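Local coordinates for protein nonribosomal peptide synthase (Streptomyces sp. MJ635-86F5, PDB 5JJP) that probably activates an aliphatic beta-amino acid by ATP-dependent adenylation, at residues V197-I211 against G330-V342. Residues are numbered along the deposited sequence; the frame is centred on the assembly and turned at random.
Sequences VVMSHRANIAFHRGI and GATESMAASVTDV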
loop_
_atom_site.group_PDB
_atom_site.type_symbol
_atom_site.label_atom_id
_atom_site.label_comp_id
_atom_site.label_asym_id
_atom_site.label_seq_id
_atom_site.Cartn_x
_atom_site.Cartn_y
_atom_site.Cartn_z
ATOM N N VAL A 197 2.597 11.593 -5.698
ATOM C CA VAL A 197 2.442 11.586 -4.265
ATOM C C VAL A 197 3.726 11.060 -3.620
ATOM O O VAL A 197 4.122 9.925 -3.867
ATOM C CB VAL A 197 1.216 10.739 -3.861
ATOM C CG1 VAL A 197 1.152 10.540 -2.341
ATOM C CG2 VAL A 197 -0.028 11.414 -4.353
ATOM N N VAL A 198 4.336 11.866 -2.770
ATOM C CA VAL A 198 5.602 11.533 -2.174
ATOM C C VAL A 198 5.323 11.067 -0.748
ATOM O O VAL A 198 4.837 11.835 0.058
ATOM C CB VAL A 198 6.558 12.754 -2.117
ATOM C CG1 VAL A 198 7.884 12.398 -1.480
ATOM C CG2 VAL A 198 6.774 13.330 -3.519
ATOM N N MET A 199 5.639 9.797 -0.450
ATOM C CA MET A 199 5.411 9.270 0.914
ATOM C C MET A 199 6.726 9.041 1.642
ATOM O O MET A 199 7.579 8.335 1.143
ATOM C CB MET A 199 4.642 7.959 0.842
ATOM C CG MET A 199 4.118 7.491 2.175
ATOM S SD MET A 199 2.914 8.631 2.924
ATOM C CE MET A 199 1.572 8.407 1.740
ATOM N N SER A 200 6.887 9.617 2.822
ATOM C CA SER A 200 8.083 9.401 3.625
ATOM C C SER A 200 8.035 8.013 4.317
ATOM O O SER A 200 6.982 7.398 4.445
ATOM C CB SER A 200 8.215 10.503 4.695
ATOM O OG SER A 200 7.308 10.330 5.790
ATOM N N HIS A 201 9.178 7.578 4.823
ATOM C CA HIS A 201 9.238 6.411 5.653
ATOM C C HIS A 201 8.379 6.604 6.874
ATOM O O HIS A 201 7.626 5.725 7.312
ATOM C CB HIS A 201 10.678 6.127 6.063
ATOM C CG HIS A 201 11.548 5.694 4.939
ATOM N ND1 HIS A 201 11.804 4.365 4.670
ATOM C CD2 HIS A 201 12.233 6.402 4.009
ATOM C CE1 HIS A 201 12.585 4.276 3.602
ATOM N NE2 HIS A 201 12.879 5.501 3.200
ATOM N N ARG A 202 8.639 7.693 7.542
ATOM C CA ARG A 202 7.986 8.008 8.797
ATOM C C ARG A 202 6.480 7.890 8.624
ATOM O O ARG A 202 5.783 7.340 9.480
ATOM C CB ARG A 202 8.450 9.412 9.156
ATOM C CG ARG A 202 7.669 10.164 10.191
ATOM C CD ARG A 202 8.292 11.520 10.517
ATOM N NE ARG A 202 7.990 12.567 9.556
ATOM C CZ ARG A 202 8.229 13.876 9.773
ATOM N NH1 ARG A 202 8.755 14.294 10.903
ATOM N NH2 ARG A 202 7.968 14.785 8.840
ATOM N N ALA A 203 5.961 8.416 7.515
ATOM C CA ALA A 203 4.514 8.517 7.343
ATOM C C ALA A 203 3.935 7.154 7.127
ATOM O O ALA A 203 2.863 6.846 7.655
ATOM C CB ALA A 203 4.147 9.419 6.194
ATOM N N ASN A 204 4.579 6.362 6.294
ATOM C CA ASN A 204 4.039 5.053 6.011
ATOM C C ASN A 204 4.190 4.111 7.198
ATOM O O ASN A 204 3.292 3.330 7.510
ATOM C CB ASN A 204 4.581 4.451 4.705
ATOM C CG ASN A 204 3.680 3.338 4.182
ATOM O OD1 ASN A 204 2.433 3.503 4.096
ATOM N ND2 ASN A 204 4.254 2.210 3.932
ATOM N N ILE A 205 5.281 4.268 7.930
ATOM C CA ILE A 205 5.455 3.537 9.187
ATOM C C ILE A 205 4.332 3.899 10.160
ATOM O O ILE A 205 3.772 3.024 10.848
ATOM C CB ILE A 205 6.841 3.782 9.774
ATOM C CG1 ILE A 205 7.894 3.024 8.963
ATOM C CG2 ILE A 205 6.918 3.281 11.210
ATOM C CD1 ILE A 205 9.290 3.487 9.221
ATOM N N ALA A 206 3.922 5.155 10.147
ATOM C CA ALA A 206 2.875 5.592 11.111
ATOM C C ALA A 206 1.545 4.945 10.749
ATOM O O ALA A 206 0.775 4.592 11.597
ATOM C CB ALA A 206 2.759 7.111 11.118
ATOM N N PHE A 207 1.308 4.794 9.455
ATOM C CA PHE A 207 0.182 4.099 8.980
ATOM C C PHE A 207 0.133 2.631 9.514
ATOM O O PHE A 207 -0.849 2.216 10.068
ATOM C CB PHE A 207 0.169 4.102 7.482
ATOM C CG PHE A 207 -0.978 3.346 6.911
ATOM C CD1 PHE A 207 -2.257 3.835 7.011
ATOM C CD2 PHE A 207 -0.791 2.077 6.329
ATOM C CE1 PHE A 207 -3.348 3.102 6.540
ATOM C CE2 PHE A 207 -1.857 1.359 5.849
ATOM C CZ PHE A 207 -3.136 1.875 5.944
ATOM N N HIS A 208 1.184 1.854 9.279
ATOM C CA HIS A 208 1.202 0.468 9.701
ATOM C C HIS A 208 1.093 0.371 11.228
ATOM O O HIS A 208 0.367 -0.454 11.737
ATOM C CB HIS A 208 2.440 -0.217 9.159
ATOM C CG HIS A 208 2.415 -0.303 7.684
ATOM N ND1 HIS A 208 1.437 -1.008 7.017
ATOM C CD2 HIS A 208 3.139 0.334 6.739
ATOM C CE1 HIS A 208 1.603 -0.856 5.719
ATOM N NE2 HIS A 208 2.615 -0.024 5.524
ATOM N N ARG A 209 1.767 1.266 11.939
ATOM C CA ARG A 209 1.663 1.271 13.377
ATOM C C ARG A 209 0.219 1.432 13.848
ATOM O O ARG A 209 -0.240 0.731 14.763
ATOM C CB ARG A 209 2.493 2.406 13.976
ATOM C CG ARG A 209 3.971 2.141 14.090
ATOM C CD ARG A 209 4.513 3.123 15.137
ATOM N NE ARG A 209 4.614 4.420 14.578
ATOM C CZ ARG A 209 4.064 5.564 14.990
ATOM N NH1 ARG A 209 3.384 5.709 16.123
ATOM N NH2 ARG A 209 4.287 6.633 14.207
ATOM N N GLY A 210 -0.462 2.428 13.295
ATOM C CA GLY A 210 -1.850 2.661 13.635
ATOM C C GLY A 210 -2.711 1.450 13.276
ATOM O O GLY A 210 -3.497 0.995 14.109
ATOM N N ILE A 211 -2.594 0.940 12.046
ATOM C CA ILE A 211 -3.488 -0.108 11.594
ATOM C C ILE A 211 -3.324 -1.430 12.405
ATOM O O ILE A 211 -4.294 -2.045 12.740
ATOM C CB ILE A 211 -3.334 -0.328 10.080
ATOM C CG1 ILE A 211 -3.968 0.853 9.304
ATOM C CG2 ILE A 211 -4.015 -1.600 9.622
ATOM C CD1 ILE A 211 -5.489 0.919 9.358
ATOM N N GLY A 330 -9.991 5.703 2.168
ATOM C CA GLY A 330 -8.893 6.689 2.112
ATOM C C GLY A 330 -8.289 6.825 0.742
ATOM O O GLY A 330 -8.808 6.288 -0.217
ATOM N N ALA A 331 -7.159 7.502 0.683
ATOM C CA ALA A 331 -6.489 7.762 -0.555
ATOM C C ALA A 331 -4.987 7.545 -0.491
ATOM O O ALA A 331 -4.375 7.382 0.577
ATOM C CB ALA A 331 -6.776 9.191 -0.989
ATOM N N THR A 332 -4.384 7.587 -1.666
ATOM C CA THR A 332 -2.945 7.519 -1.771
ATOM C C THR A 332 -2.196 8.479 -0.865
ATOM O O THR A 332 -1.106 8.166 -0.381
ATOM C CB THR A 332 -2.534 7.801 -3.198
ATOM O OG1 THR A 332 -3.278 6.928 -4.049
ATOM C CG2 THR A 332 -1.027 7.551 -3.383
ATOM N N GLU A 333 -2.762 9.671 -0.675
ATOM C CA GLU A 333 -2.090 10.674 0.109
ATOM C C GLU A 333 -1.851 10.258 1.525
ATOM O O GLU A 333 -1.007 10.888 2.182
ATOM C CB GLU A 333 -2.830 12.007 0.062
ATOM C CG GLU A 333 -2.582 12.806 -1.237
ATOM C CD GLU A 333 -3.526 12.405 -2.388
ATOM O OE1 GLU A 333 -4.194 11.344 -2.295
ATOM O OE2 GLU A 333 -3.635 13.198 -3.357
ATOM N N SER A 334 -2.585 9.281 2.037
ATOM C CA SER A 334 -2.305 8.754 3.396
ATOM C C SER A 334 -2.206 7.223 3.448
ATOM O O SER A 334 -2.079 6.629 4.530
ATOM C CB SER A 334 -3.361 9.181 4.406
ATOM O OG SER A 334 -4.633 8.716 4.003
ATOM N N MET A 335 -2.195 6.625 2.262
ATOM C CA MET A 335 -2.458 5.194 2.042
ATOM C C MET A 335 -3.869 4.806 2.372
ATOM O O MET A 335 -4.556 4.284 1.517
ATOM C CB MET A 335 -1.447 4.290 2.747
ATOM C CG MET A 335 -1.670 2.828 2.381
ATOM S SD MET A 335 -0.190 1.805 2.558
ATOM C CE MET A 335 0.568 1.926 0.923
ATOM N N ALA A 336 -4.305 5.077 3.603
ATOM C CA ALA A 336 -5.693 4.928 4.014
ATOM C C ALA A 336 -5.908 5.799 5.225
ATOM O O ALA A 336 -4.959 6.401 5.727
ATOM C CB ALA A 336 -6.052 3.473 4.346
ATOM N N ALA A 337 -7.165 5.905 5.666
ATOM C CA ALA A 337 -7.554 6.862 6.700
ATOM C C ALA A 337 -8.451 6.228 7.754
ATOM O O ALA A 337 -8.434 6.644 8.906
ATOM C CB ALA A 337 -8.231 8.092 6.049
ATOM N N SER A 338 -9.300 5.287 7.369
ATOM C CA SER A 338 -10.198 4.653 8.329
ATOM C C SER A 338 -10.511 3.255 7.923
ATOM O O SER A 338 -10.520 2.912 6.742
ATOM C CB SER A 338 -11.521 5.421 8.466
ATOM O OG SER A 338 -12.377 5.138 7.370
ATOM N N VAL A 339 -10.817 2.446 8.933
ATOM C CA VAL A 339 -11.175 1.057 8.723
ATOM C C VAL A 339 -12.347 0.721 9.618
ATOM O O VAL A 339 -12.341 1.004 10.781
ATOM C CB VAL A 339 -9.992 0.092 8.974
ATOM C CG1 VAL A 339 -9.517 0.155 10.410
ATOM C CG2 VAL A 339 -10.405 -1.338 8.613
ATOM N N THR A 340 -13.338 0.070 9.034
ATOM C CA THR A 340 -14.641 -0.062 9.637
ATOM C C THR A 340 -15.112 -1.512 9.472
ATOM O O THR A 340 -14.983 -2.085 8.394
ATOM C CB THR A 340 -15.593 0.899 8.917
ATOM O OG1 THR A 340 -15.242 2.234 9.269
ATOM C CG2 THR A 340 -16.998 0.663 9.288
ATOM N N ASP A 341 -15.621 -2.099 10.543
ATOM C CA ASP A 341 -16.296 -3.386 10.471
ATOM C C ASP A 341 -17.624 -3.217 9.709
ATOM O O ASP A 341 -18.399 -2.320 9.967
ATOM C CB ASP A 341 -16.570 -3.957 11.890
ATOM C CG ASP A 341 -15.296 -4.360 12.623
ATOM O OD1 ASP A 341 -14.442 -4.973 12.018
ATOM O OD2 ASP A 341 -15.118 -4.059 13.814
ATOM N N VAL A 342 -17.867 -4.097 8.759
ATOM C CA VAL A 342 -19.180 -4.254 8.142
ATOM C C VAL A 342 -20.067 -5.113 9.065
ATOM O O VAL A 342 -19.694 -6.214 9.436
ATOM C CB VAL A 342 -19.015 -4.943 6.770
ATOM C CG1 VAL A 342 -20.354 -5.272 6.140
ATOM C CG2 VAL A 342 -18.224 -4.039 5.827
#
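F207 and M335 each hold CG anti to the backbone N, with chi1 178° in F207 and -174° in M335. This sends the ring out from the helix and the thioether chain out from the loop, and the two side chains cross at about a right angle. M335 CG lies over one ring face, 4.1 Å from the F207 centroid, in a CH-pi contact. M335 SD sits obliquely to the same ring, 3.7 Å from F207 CE2, which makes a Met-aromatic contact. The opposite face is covered by I211 CG1 of the same helix. A336 adds its methyl, with CB 3.5 Å from F207 CE1. The ring is thus held between its own helix and the loop. An alanine in place of F207 would probably leave M335 CG and the A336 methyl without their aromatic partner and open a gap between helix and loop. N204 reaches the same thioether from one turn earlier in the helix, its OD1 3.5 Å from M335 SD.

The strand before the helix meets the start of the loop. M199 bends at chi2 and chi3, and its CE ends 3.4 Å from T332 O and 3.6 Å from E333 O. V197 CG1 packs against T332 CG2 at 3.8 Å. The carboxylate end of E333 passes V197 CG2, while its OE2 hydrogen-bonds Y394. The GATES sequence, G330 to S334, fits the conserved motif that contributes to the nucleotide site in ANL adenylating enzymes. The strand and helix pack against this loop.

Farther along, I211 CD1 touches V339 CG1, where strand 338-341 runs antiparallel to strand 324-329. Y183 of strand 181-186 touches M199, N204 and M335. On the helix, H208 and I211 pack against L240 of helix 232-243, and N204 meets L31 of helix 31-37.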